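Local structure of salmonella typhimurium DB7155 bacteriophage DET7 tailspike (2V5I) at residues L318-L323 against G338-G343; A357-H362 against I386-D391; R366-I371 against C392-I397; N416-G421 against N435-V440. The protein serves as the receptor-binding tailspike of bacteriophage Det7, a trimeric beta-helical protein that binds and hydrolyses the O-antigen of its Salmonella host. One frame throughout, in Å; residues are numbered along the deposited sequence.

Interaction 1: residues L318-L323 against G338-G343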
loop_
_atom_site.group_PDB
_atom_site.type_symbol
_atom_site.label_atom_id
_atom_site.label_comp_id
_atom_site.label_asym_id
_atom_site.label_seq_id
_atom_site.Cartn_x
_atom_site.Cartn_y
_atom_site.Cartn_z
ATOM N N LEU A 318 -16.339 6.815 -21.101
ATOM C CA LEU A 318 -17.281 7.125 -20.024
ATOM C C LEU A 318 -16.572 7.523 -18.737
ATOM O O LEU A 318 -15.508 6.973 -18.425
ATOM C CB LEU A 318 -18.229 5.979 -19.745
ATOM C CG LEU A 318 -19.303 5.724 -20.826
ATOM C CD1 LEU A 318 -19.953 4.358 -20.537
ATOM C CD2 LEU A 318 -20.335 6.819 -20.930
ATOM N N PRO A 319 -17.162 8.469 -17.999
ATOM C CA PRO A 319 -16.612 8.850 -16.662
ATOM C C PRO A 319 -17.019 7.874 -15.569
ATOM O O PRO A 319 -17.805 8.183 -14.662
ATOM C CB PRO A 319 -17.208 10.233 -16.463
ATOM C CG PRO A 319 -18.527 10.116 -17.062
ATOM C CD PRO A 319 -18.349 9.278 -18.321
ATOM N N ASN A 320 -16.513 6.638 -15.687
ATOM C CA ASN A 320 -16.949 5.567 -14.813
ATOM C C ASN A 320 -16.545 5.771 -13.389
ATOM O O ASN A 320 -17.239 5.341 -12.478
ATOM C CB ASN A 320 -16.640 4.170 -15.382
ATOM C CG ASN A 320 -15.264 4.055 -16.029
ATOM O OD1 ASN A 320 -14.349 4.769 -15.690
ATOM N ND2 ASN A 320 -15.134 3.138 -17.000
ATOM N N ASN A 321 -15.393 6.416 -13.208
ATOM C CA ASN A 321 -14.936 6.889 -11.906
ATOM C C ASN A 321 -14.952 5.873 -10.770
ATOM O O ASN A 321 -15.353 6.208 -9.611
ATOM C CB ASN A 321 -15.751 8.123 -11.480
ATOM C CG ASN A 321 -14.978 8.994 -10.448
ATOM O OD1 ASN A 321 -13.726 8.948 -10.364
ATOM N ND2 ASN A 321 -15.718 9.688 -9.618
ATOM N N HIS A 322 -14.489 4.662 -11.054
ATOM C CA HIS A 322 -14.356 3.720 -9.946
ATOM C C HIS A 322 -13.188 4.094 -9.029
ATOM O O HIS A 322 -12.201 4.664 -9.470
ATOM C CB HIS A 322 -14.210 2.297 -10.478
ATOM C CG HIS A 322 -15.369 1.877 -11.328
ATOM N ND1 HIS A 322 -16.664 1.897 -10.869
ATOM C CD2 HIS A 322 -15.439 1.432 -12.629
ATOM C CE1 HIS A 322 -17.491 1.531 -11.843
ATOM N NE2 HIS A 322 -16.772 1.219 -12.910
ATOM N N LEU A 323 -13.324 3.767 -7.742
ATOM C CA LEU A 323 -12.290 3.998 -6.766
ATOM C C LEU A 323 -11.486 2.694 -6.637
ATOM O O LEU A 323 -11.918 1.732 -5.986
ATOM C CB LEU A 323 -12.884 4.414 -5.417
ATOM C CG LEU A 323 -11.914 4.605 -4.257
ATOM C CD1 LEU A 323 -10.819 5.578 -4.588
ATOM C CD2 LEU A 323 -12.718 5.093 -3.034
ATOM N N GLY A 338 -7.917 -4.789 -16.449
ATOM C CA GLY A 338 -8.531 -4.273 -17.658
ATOM C C GLY A 338 -9.433 -3.126 -17.304
ATOM O O GLY A 338 -10.204 -3.198 -16.364
ATOM N N MET A 339 -9.282 -1.996 -17.986
ATOM C CA MET A 339 -10.220 -0.911 -17.768
ATOM C C MET A 339 -10.358 -0.035 -18.994
ATOM O O MET A 339 -9.611 -0.178 -19.965
ATOM C CB MET A 339 -9.822 -0.075 -16.578
ATOM C CG MET A 339 -8.451 0.342 -16.587
ATOM S SD MET A 339 -8.104 1.556 -15.235
ATOM C CE MET A 339 -8.402 0.627 -13.802
ATOM N N ASP A 340 -11.396 0.778 -18.971
ATOM C CA ASP A 340 -11.594 1.845 -19.981
ATOM C C ASP A 340 -12.188 3.079 -19.308
ATOM O O ASP A 340 -12.433 3.064 -18.071
ATOM C CB ASP A 340 -12.408 1.374 -21.199
ATOM C CG ASP A 340 -13.946 1.331 -20.990
ATOM O OD1 ASP A 340 -14.428 1.705 -19.916
ATOM O OD2 ASP A 340 -14.655 0.851 -21.963
ATOM N N GLY A 341 -12.353 4.167 -20.050
ATOM C CA GLY A 341 -13.027 5.331 -19.567
ATOM C C GLY A 341 -12.162 6.556 -19.519
ATOM O O GLY A 341 -10.980 6.494 -19.826
ATOM N N SER A 342 -12.779 7.675 -19.198
ATOM C CA SER A 342 -12.096 8.966 -19.052
ATOM C C SER A 342 -12.113 9.458 -17.615
ATOM O O SER A 342 -13.025 9.152 -16.829
ATOM C CB SER A 342 -12.686 10.002 -19.996
ATOM O OG SER A 342 -14.006 10.433 -19.637
ATOM N N GLY A 343 -11.105 10.270 -17.265
ATOM C CA GLY A 343 -11.050 10.830 -15.950
ATOM C C GLY A 343 -10.575 9.823 -14.942
ATOM O O GLY A 343 -10.291 8.658 -15.260
HETATM O O HOH W 1 -16.220 3.849 -21.413
HETATM O O HOH W 2 -13.597 8.434 -14.312
#

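Interaction 2: residues A357-H362 against I386-D391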
loop_
_atom_site.group_PDB
_atom_site.type_symbol
_atom_site.label_atom_id
_atom_site.label_comp_id
_atom_site.label_asym_id
_atom_site.label_seq_id
_atom_site.Cartn_x
_atom_site.Cartn_y
_atom_site.Cartn_z
ATOM N N ALA A 357 -0.976 -10.274 -20.637
ATOM C CA ALA A 357 -0.667 -8.878 -20.352
ATOM C C ALA A 357 -0.970 -8.563 -18.887
ATOM O O ALA A 357 -1.910 -9.109 -18.289
ATOM C CB ALA A 357 -1.452 -8.005 -21.240
ATOM N N GLY A 358 -0.253 -7.587 -18.336
ATOM C CA GLY A 358 -0.526 -7.193 -16.981
ATOM C C GLY A 358 -1.610 -6.155 -16.839
ATOM O O GLY A 358 -2.407 -6.229 -15.910
ATOM N N MET A 359 -1.591 -5.137 -17.717
ATOM C CA MET A 359 -2.616 -4.108 -17.705
ATOM C C MET A 359 -2.976 -3.728 -19.137
ATOM O O MET A 359 -2.102 -3.549 -19.960
ATOM C CB MET A 359 -2.181 -2.839 -16.930
ATOM C CG MET A 359 -3.299 -1.801 -16.795
ATOM S SD MET A 359 -2.902 -0.451 -15.653
ATOM C CE MET A 359 -1.909 0.572 -16.763
ATOM N N LEU A 360 -4.272 -3.503 -19.384
ATOM C CA LEU A 360 -4.734 -2.991 -20.662
ATOM C C LEU A 360 -5.749 -1.934 -20.311
ATOM O O LEU A 360 -6.897 -2.220 -19.932
ATOM C CB LEU A 360 -5.348 -4.093 -21.545
ATOM C CG LEU A 360 -5.401 -3.763 -23.037
ATOM C CD1 LEU A 360 -5.966 -4.945 -23.790
ATOM C CD2 LEU A 360 -6.205 -2.539 -23.343
ATOM N N ALA A 361 -5.309 -0.675 -20.355
ATOM C CA ALA A 361 -6.123 0.444 -19.996
ATOM C C ALA A 361 -6.453 1.222 -21.247
ATOM O O ALA A 361 -5.639 1.977 -21.773
ATOM C CB ALA A 361 -5.374 1.338 -18.984
ATOM N N HIS A 362 -7.699 1.105 -21.678
ATOM C CA HIS A 362 -8.198 1.868 -22.802
ATOM C C HIS A 362 -8.838 3.130 -22.256
ATOM O O HIS A 362 -10.073 3.332 -22.289
ATOM C CB HIS A 362 -9.190 1.022 -23.610
ATOM C CG HIS A 362 -9.472 1.589 -24.957
ATOM N ND1 HIS A 362 -9.782 0.792 -26.035
ATOM C CD2 HIS A 362 -9.496 2.865 -25.406
ATOM C CE1 HIS A 362 -9.976 1.559 -27.090
ATOM N NE2 HIS A 362 -9.800 2.816 -26.744
ATOM N N ILE A 386 2.213 -3.828 -20.603
ATOM C CA ILE A 386 1.511 -2.726 -20.002
ATOM C C ILE A 386 1.044 -1.852 -21.182
ATOM O O ILE A 386 1.876 -1.329 -21.916
ATOM C CB ILE A 386 2.471 -1.930 -19.077
ATOM C CG1 ILE A 386 3.015 -2.807 -17.929
ATOM C CG2 ILE A 386 1.818 -0.680 -18.566
ATOM C CD1 ILE A 386 4.339 -2.255 -17.326
ATOM N N ILE A 387 -0.261 -1.672 -21.347
ATOM C CA ILE A 387 -0.845 -0.940 -22.476
ATOM C C ILE A 387 -1.754 0.148 -21.923
ATOM O O ILE A 387 -2.597 -0.126 -21.068
ATOM C CB ILE A 387 -1.696 -1.889 -23.308
ATOM C CG1 ILE A 387 -0.810 -2.978 -23.919
ATOM C CG2 ILE A 387 -2.503 -1.099 -24.368
ATOM C CD1 ILE A 387 -1.521 -4.348 -24.062
ATOM N N ILE A 388 -1.517 1.394 -22.343
ATOM C CA ILE A 388 -2.397 2.507 -22.065
ATOM C C ILE A 388 -2.664 3.150 -23.413
ATOM O O ILE A 388 -1.739 3.506 -24.116
ATOM C CB ILE A 388 -1.785 3.551 -21.094
ATOM C CG1 ILE A 388 -1.369 2.882 -19.773
ATOM C CG2 ILE A 388 -2.767 4.688 -20.853
ATOM C CD1 ILE A 388 -0.644 3.818 -18.820
ATOM N N ILE A 389 -3.936 3.360 -23.757
ATOM C CA ILE A 389 -4.285 3.844 -25.105
ATOM C C ILE A 389 -4.296 5.357 -25.223
ATOM O O ILE A 389 -3.724 5.900 -26.163
ATOM C CB ILE A 389 -5.680 3.331 -25.513
ATOM C CG1 ILE A 389 -5.695 1.816 -25.537
ATOM C CG2 ILE A 389 -6.110 3.932 -26.860
ATOM C CD1 ILE A 389 -4.732 1.156 -26.534
ATOM N N GLY A 390 -4.918 6.043 -24.272
ATOM C CA GLY A 390 -5.097 7.480 -24.337
ATOM C C GLY A 390 -4.142 8.339 -23.545
ATOM O O GLY A 390 -3.028 7.902 -23.196
ATOM N N ASP A 391 -4.522 9.606 -23.345
ATOM C CA ASP A 391 -3.645 10.647 -22.775
ATOM C C ASP A 391 -3.638 10.596 -21.248
ATOM O O ASP A 391 -4.428 11.285 -20.608
ATOM C CB ASP A 391 -4.089 12.036 -23.227
ATOM C CG ASP A 391 -5.567 12.354 -22.876
ATOM O OD1 ASP A 391 -6.477 11.484 -23.028
ATOM O OD2 ASP A 391 -5.820 13.504 -22.436
#

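Interaction 3: residues R366-I371 against C392-I397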
loop_
_atom_site.group_PDB
_atom_site.type_symbol
_atom_site.label_atom_id
_atom_site.label_comp_id
_atom_site.label_asym_id
_atom_site.label_seq_id
_atom_site.Cartn_x
_atom_site.Cartn_y
_atom_site.Cartn_z
ATOM N N ARG A 366 -6.637 9.820 -17.415
ATOM C CA ARG A 366 -6.611 9.097 -16.135
ATOM C C ARG A 366 -5.211 9.105 -15.563
ATOM O O ARG A 366 -4.242 9.119 -16.292
ATOM C CB ARG A 366 -7.041 7.642 -16.364
ATOM C CG ARG A 366 -7.229 6.788 -15.093
ATOM C CD ARG A 366 -8.166 5.583 -15.315
ATOM N NE ARG A 366 -9.564 6.035 -15.592
ATOM C CZ ARG A 366 -10.588 5.289 -15.905
ATOM N NH1 ARG A 366 -10.470 3.999 -15.937
ATOM N NH2 ARG A 366 -11.752 5.893 -16.133
ATOM N N VAL A 367 -5.135 9.099 -14.235
ATOM C CA VAL A 367 -3.854 9.084 -13.494
ATOM C C VAL A 367 -3.673 7.728 -12.830
ATOM O O VAL A 367 -4.534 7.286 -12.119
ATOM C CB VAL A 367 -3.785 10.192 -12.416
ATOM C CG1 VAL A 367 -2.389 10.171 -11.734
ATOM C CG2 VAL A 367 -4.030 11.556 -13.030
ATOM N N PHE A 368 -2.465 7.162 -12.976
ATOM C CA PHE A 368 -2.062 5.898 -12.381
ATOM C C PHE A 368 -0.860 6.182 -11.478
ATOM O O PHE A 368 0.111 6.785 -11.969
ATOM C CB PHE A 368 -1.615 4.933 -13.474
ATOM C CG PHE A 368 -2.696 4.595 -14.450
ATOM C CD1 PHE A 368 -2.901 5.373 -15.574
ATOM C CD2 PHE A 368 -3.438 3.432 -14.277
ATOM C CE1 PHE A 368 -3.925 5.054 -16.485
ATOM C CE2 PHE A 368 -4.469 3.134 -15.157
ATOM C CZ PHE A 368 -4.677 3.904 -16.277
ATOM N N SER A 369 -0.929 5.899 -10.161
ATOM C CA SER A 369 0.185 6.194 -9.272
ATOM C C SER A 369 0.539 4.938 -8.474
ATOM O O SER A 369 -0.355 4.216 -8.016
ATOM C CB SER A 369 -0.131 7.356 -8.336
ATOM O OG SER A 369 -0.610 8.494 -9.070
ATOM N N ASN A 370 1.835 4.693 -8.311
ATOM C CA ASN A 370 2.342 3.642 -7.428
ATOM C C ASN A 370 1.883 2.264 -7.893
ATOM O O ASN A 370 1.126 1.558 -7.234
ATOM C CB ASN A 370 1.941 3.875 -5.976
ATOM C CG ASN A 370 2.816 3.128 -5.020
ATOM O OD1 ASN A 370 3.986 2.858 -5.323
ATOM N ND2 ASN A 370 2.258 2.745 -3.877
ATOM N N ILE A 371 2.316 1.945 -9.111
ATOM C CA ILE A 371 1.896 0.742 -9.891
ATOM C C ILE A 371 3.067 -0.241 -9.969
ATOM O O ILE A 371 4.205 0.141 -10.194
ATOM C CB ILE A 371 1.473 1.132 -11.347
ATOM C CG1 ILE A 371 0.410 2.247 -11.363
ATOM C CG2 ILE A 371 0.922 -0.071 -12.087
ATOM C CD1 ILE A 371 -0.894 1.921 -10.686
ATOM N N CYS A 392 -2.769 9.757 -20.696
ATOM C CA CYS A 392 -2.778 9.486 -19.244
ATOM C C CYS A 392 -1.431 9.897 -18.613
ATOM O O CYS A 392 -0.507 10.303 -19.316
ATOM C CB CYS A 392 -3.086 8.003 -19.040
ATOM S SG CYS A 392 -4.856 7.631 -19.583
ATOM N N ILE A 393 -1.366 9.821 -17.282
ATOM C CA ILE A 393 -0.157 10.130 -16.486
ATOM C C ILE A 393 0.123 8.897 -15.655
ATOM O O ILE A 393 -0.821 8.330 -15.071
ATOM C CB ILE A 393 -0.427 11.324 -15.513
ATOM C CG1 ILE A 393 -0.684 12.626 -16.276
ATOM C CG2 ILE A 393 0.684 11.509 -14.470
ATOM C CD1 ILE A 393 0.417 13.074 -17.114
ATOM N N VAL A 394 1.384 8.430 -15.644
ATOM C CA VAL A 394 1.795 7.369 -14.729
ATOM C C VAL A 394 2.879 7.947 -13.808
ATOM O O VAL A 394 3.869 8.473 -14.284
ATOM C CB VAL A 394 2.324 6.137 -15.494
ATOM C CG1 VAL A 394 2.688 5.065 -14.521
ATOM C CG2 VAL A 394 1.288 5.706 -16.440
ATOM N N ASN A 395 2.674 7.883 -12.474
ATOM C CA ASN A 395 3.605 8.416 -11.487
ATOM C C ASN A 395 4.091 7.243 -10.650
ATOM O O ASN A 395 3.410 6.866 -9.683
ATOM C CB ASN A 395 2.860 9.308 -10.463
ATOM C CG ASN A 395 2.342 10.589 -11.029
ATOM O OD1 ASN A 395 3.066 11.296 -11.711
ATOM N ND2 ASN A 395 1.048 10.926 -10.704
ATOM N N GLY A 396 5.237 6.654 -10.965
ATOM C CA GLY A 396 5.813 5.619 -10.161
ATOM C C GLY A 396 5.326 4.257 -10.601
ATOM O O GLY A 396 4.189 3.876 -10.334
ATOM N N ILE A 397 6.174 3.536 -11.326
ATOM C CA ILE A 397 5.814 2.239 -11.896
ATOM C C ILE A 397 7.039 1.333 -11.923
ATOM O O ILE A 397 8.065 1.665 -12.484
ATOM C CB ILE A 397 5.121 2.365 -13.286
ATOM C CG1 ILE A 397 4.832 0.969 -13.866
ATOM C CG2 ILE A 397 5.925 3.257 -14.271
ATOM C CD1 ILE A 397 3.831 0.965 -14.999
#

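Interaction 4: residues N416-G421 against N435-V440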
loop_
_atom_site.group_PDB
_atom_site.type_symbol
_atom_site.label_atom_id
_atom_site.label_comp_id
_atom_site.label_asym_id
_atom_site.label_seq_id
_atom_site.Cartn_x
_atom_site.Cartn_y
_atom_site.Cartn_z
ATOM N N ASN A 416 0.570 7.957 -25.856
ATOM C CA ASN A 416 0.016 9.264 -25.598
ATOM C C ASN A 416 0.139 9.684 -24.115
ATOM O O ASN A 416 -0.453 10.711 -23.718
ATOM C CB ASN A 416 -1.439 9.245 -26.008
ATOM C CG ASN A 416 -1.626 8.974 -27.497
ATOM O OD1 ASN A 416 -1.020 9.649 -28.336
ATOM N ND2 ASN A 416 -2.494 8.000 -27.832
ATOM N N SER A 417 0.924 8.933 -23.333
ATOM C CA SER A 417 1.027 9.164 -21.902
ATOM C C SER A 417 2.386 9.761 -21.517
ATOM O O SER A 417 3.368 9.555 -22.230
ATOM C CB SER A 417 0.833 7.852 -21.171
ATOM O OG SER A 417 -0.506 7.373 -21.380
ATOM N N THR A 418 2.422 10.382 -20.344
ATOM C CA THR A 418 3.655 10.805 -19.723
ATOM C C THR A 418 3.898 9.927 -18.506
ATOM O O THR A 418 2.993 9.755 -17.691
ATOM C CB THR A 418 3.573 12.260 -19.323
ATOM O OG1 THR A 418 3.497 13.053 -20.541
ATOM C CG2 THR A 418 4.803 12.669 -18.511
ATOM N N ILE A 419 5.131 9.420 -18.384
ATOM C CA ILE A 419 5.515 8.514 -17.324
ATOM C C ILE A 419 6.706 9.083 -16.579
ATOM O O ILE A 419 7.629 9.613 -17.188
ATOM C CB ILE A 419 5.838 7.101 -17.884
ATOM C CG1 ILE A 419 4.573 6.567 -18.613
ATOM C CG2 ILE A 419 6.358 6.212 -16.731
ATOM C CD1 ILE A 419 4.671 5.187 -19.020
ATOM N N SER A 420 6.627 9.055 -15.245
ATOM C CA SER A 420 7.750 9.376 -14.376
ATOM C C SER A 420 7.956 8.255 -13.376
ATOM O O SER A 420 7.024 7.542 -13.051
ATOM C CB SER A 420 7.497 10.645 -13.559
ATOM O OG SER A 420 7.144 11.718 -14.391
ATOM N N GLY A 421 9.189 8.097 -12.893
ATOM C CA GLY A 421 9.440 7.164 -11.796
ATOM C C GLY A 421 9.386 5.713 -12.232
ATOM O O GLY A 421 8.879 4.872 -11.492
ATOM N N ASN A 435 6.041 10.630 -23.377
ATOM C CA ASN A 435 7.204 11.280 -22.784
ATOM C C ASN A 435 7.568 10.535 -21.501
ATOM O O ASN A 435 6.714 9.972 -20.830
ATOM C CB ASN A 435 6.963 12.718 -22.406
ATOM C CG ASN A 435 8.248 13.563 -22.419
ATOM O OD1 ASN A 435 9.369 13.043 -22.658
ATOM N ND2 ASN A 435 8.113 14.838 -22.140
ATOM N N LEU A 436 8.852 10.447 -21.261
ATOM C CA LEU A 436 9.382 9.860 -20.013
ATOM C C LEU A 436 10.155 10.998 -19.348
ATOM O O LEU A 436 11.035 11.577 -19.984
ATOM C CB LEU A 436 10.318 8.694 -20.327
ATOM C CG LEU A 436 10.806 7.854 -19.160
ATOM C CD1 LEU A 436 9.661 7.133 -18.539
ATOM C CD2 LEU A 436 11.866 6.872 -19.598
ATOM N N LEU A 437 9.823 11.333 -18.098
ATOM C CA LEU A 437 10.290 12.595 -17.512
ATOM C C LEU A 437 10.648 12.388 -16.052
ATOM O O LEU A 437 9.843 11.822 -15.306
ATOM C CB LEU A 437 9.143 13.628 -17.591
ATOM C CG LEU A 437 9.123 14.905 -18.403
ATOM C CD1 LEU A 437 9.967 14.857 -19.675
ATOM C CD2 LEU A 437 7.659 15.245 -18.687
ATOM N N ASP A 438 11.848 12.851 -15.633
ATOM C CA ASP A 438 12.246 12.858 -14.213
ATOM C C ASP A 438 12.921 14.219 -13.862
ATOM O O ASP A 438 14.168 14.347 -13.734
ATOM C CB ASP A 438 13.125 11.641 -13.964
ATOM C CG ASP A 438 12.313 10.291 -14.118
ATOM O OD1 ASP A 438 11.477 9.967 -13.178
ATOM O OD2 ASP A 438 12.459 9.588 -15.189
ATOM N N PRO A 439 12.098 15.251 -13.797
ATOM C CA PRO A 439 12.563 16.662 -13.792
ATOM C C PRO A 439 13.037 17.226 -12.477
ATOM O O PRO A 439 13.444 18.394 -12.468
ATOM C CB PRO A 439 11.309 17.417 -14.256
ATOM C CG PRO A 439 10.210 16.637 -13.676
ATOM C CD PRO A 439 10.616 15.207 -13.810
ATOM N N VAL A 440 12.980 16.456 -11.398
ATOM C CA VAL A 440 13.242 16.951 -10.051
ATOM C C VAL A 440 14.062 15.972 -9.206
ATOM O O VAL A 440 13.747 15.662 -8.047
ATOM C CB VAL A 440 11.955 17.419 -9.371
ATOM C CG1 VAL A 440 11.422 18.674 -10.068
ATOM C CG2 VAL A 440 10.896 16.313 -9.348
HETATM O O HOH W 3 5.175 15.496 -21.568
#

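Interaction 1: residues L318-L323 against G338-G343
Asn-320 reaches across to strand 338-342 with its amide, while the backbone of the same loop grips Ser-342. From CB the chain turns to a CG wedged between backbone N and carbonyl carbon (chi1 42°), Asn-320 CG lying 3.6 Å from the carbonyl O of Asp-340. Asn-320 OD1 passes 4.1 Å from Gly-341 CA and accepts from Arg-366 NH2. ND2 ends the chain: Asn-320 ND2 donates to Asp-340 O at 2.9 Å (N-H...O 168°), the acceptor lying in the amide plane although the donor stands above the carbonyl plane. ND2 also donates to Ser-294 OG. The carboxylate of Asp-340 is nearly coplanar with the amide, and its OD2 binds His-316 ND1. Leu-318 O, the acceptor of the inverse gamma turn centred on Pro-319, also accepts from Ser-342 N at 2.9 Å. Gly-341 fits between that carbonyl and the Asn-320 amide, where a CB would strike both. Two waters bridge the segments, one from Leu-318 N weakly to Asp-340 OD1, the other from Ser-342 O, with a weak bond from Asn-321 N. With both ends of its amide bonded, Asn-320 has its flip state fixed, and polar bonds rather than apolar packing hold the buried loop to the strand.

Interaction 2: residues A357-H362 against I386-D391
Met-359 and Ile-386 begin a parallel ladder in which Leu-360 pairs with Ile-387 and Ala-361 with Ile-388; the axes of strands 359-362 and 386-388 run 4.7 Å apart and almost exactly parallel. Three backbone hydrogen bonds close it. Ile-387 N donates to Met-359 O, Ala-361 N to Ile-387 O in an almost straight bond (175°), and Ile-389 N to Ala-361 O. CA-H...O contacts supplement them, Ile-388 CA lying 3.3 Å from Ala-361 O.

Apolar contacts form on both faces. On the face of Met-359, Ala-361 and Ile-388, the methionine runs extended through chi2 and then bends at chi3 (82°), which carries Met-359 CE across the sheet to Ile-388 CG1 at 3.8 Å. Met-359 CE also meets Ile-386 CG2 at 4.3 Å; this side is buried, and the ring of Phe-368 packs against Met-359 and Ala-361. On the other face Leu-360 CG lies 4.1 Å from Ile-387 CD1, with CD2 beside Ile-387 CG2.

One CH-pi contact ends the ladder. Ile-389 CG1 sits over a face of the His-362 ring, 4.0 Å from its centroid and 20° off the normal, shifted toward the rim, while Ile-389 CG2 approaches His-362 CD2 at 3.8 Å. His-362 also stacks with the His-316 ring, and its NE2 is hydrogen-bonded to Tyr-364 OH.

Matching residues one above another, with isoleucines and a methionine turned inward, are typical of successive rungs on one face of a right-handed parallel beta-helix such as that of the P22 tailspike family.

Interaction 3: residues R366-I371 against C392-I397
Arg-366 to Ile-371 and Cys-392 to Ile-397 run in the same direction with their residues in step, the axes of strands 367-369 and 393-395 lying 4.7 Å apart and 13° from parallel. Ile-393 N donates to Arg-366 O in the carbonyl plane, Phe-368 N to Ile-393 O, and Asn-395 N to Phe-368 O at 2.8 Å. Both chains then turn a corner, at Asn-370 and at Gly-396, yet the bonding carries on: Asn-370 N reaches Asn-395 O, and Ile-371 N meets Gly-396 O in a nearly straight bond (176°). Asn-370 and Gly-396 both bend with positive phi, and Gly-396 stands where a CB would be jammed against the preceding carbonyl. In a parallel beta-helix such corners join successive faces of one coil and stack from coil to coil.

Phe-368 projects into the interior of the helix. With CG anti to its carbonyl carbon (chi1 -62°), the ring turns its edge to the second strand, Phe-368 CE1 4.0 Å from Cys-392 CB and Phe-368 CD1 3.7 Å from Ile-393 O; Met-339 and Thr-363 also pack against it. Cys-392 SG accepts from Arg-366 N at 3.6 Å, and the arginine side chain leads away to Gly-343 O. Ile-371 CB faces Ile-397 CG1 at 4.2 Å.

Toward the trimer interface, Asn-395 ND2 donates weakly to Ser-369 OG at 3.4 Å and touches Val-367 CG1 at 3.7 Å; it also bonds weakly to Ala-400 O of the second subunit. Ile-402 of that subunit covers Val-367 and Ile-393.

Interaction 4: residues N416-G421 against N435-V440
A late pair of rungs of the parallel beta-helix, where the coil gives way to strands shared between subunits, brings Thr-418 beside Asn-435 and Ile-419 beside Leu-436. The axes of strands 417-421 and 435-440 approach to 4.8 Å but cross at -34°, so the strands splay. Asn-435 N donates to Ser-417 O, Ile-419 N to Asn-435 O, and Leu-437 N to Ile-419 O. Beyond these, side chains take over the bonding. Ser-420 OG donates to Leu-437 O at 2.9 Å; placing OG anti to the carbonyl carbon (chi1 -54°) directs it there, with Ser-420 CB 3.2 Å from Leu-437 O. Gly-421 N then donates to Asp-438 OD1 at 3.0 Å, on the syn lone pair, while OD2 accepts from Gly-442 N of the third subunit.

On one face Thr-418 and Asn-435 run alongside each other, Thr-418 OG1 4.0 Å from Asn-435 CB, and a water joins OG1 to Asn-435 ND2. Thr-418 CG2 packs on Leu-437 CD2 at 3.9 Å. On the buried face Leu-436 CD1 fits against Ile-419, 3.9 Å from Ile-419 CG2 and 3.5 Å from Ile-419 O.

Leu-437 and Asp-438 also pair in a parallel ladder with a strand of the third subunit, and Phe-449 of the second subunit packs on Leu-436. Such a passage from rungs within one chain to sheet continued by a neighbour is consistent with the intertwined C-terminal region of P22-like tailspikes.

The four contacts follow the beta-helix toward its C-terminal end. Interaction 1 closes first along the chain; interactions 2 and 3 then alternate, since strands 357-364 and 367-369 lie on one coil and 386-388 and 393-398 on the next; interaction 4 comes last. The centres of interactions 2 and 3 are 11 Å apart, and they share the hydrophobic interior between two faces. Interaction 1 is coupled to interaction 2 through neighbouring strands 335-342 and 357-364, and to interaction 3 through Arg-366. Interaction 4, centred 10 Å from interaction 3, continues the ladder from strand 393-398 to 417-423 and does not touch interaction 1, about 22 Å away between centres. Interactions 3 and 4 both touch the second subunit, tying coil stacking to trimer assembly.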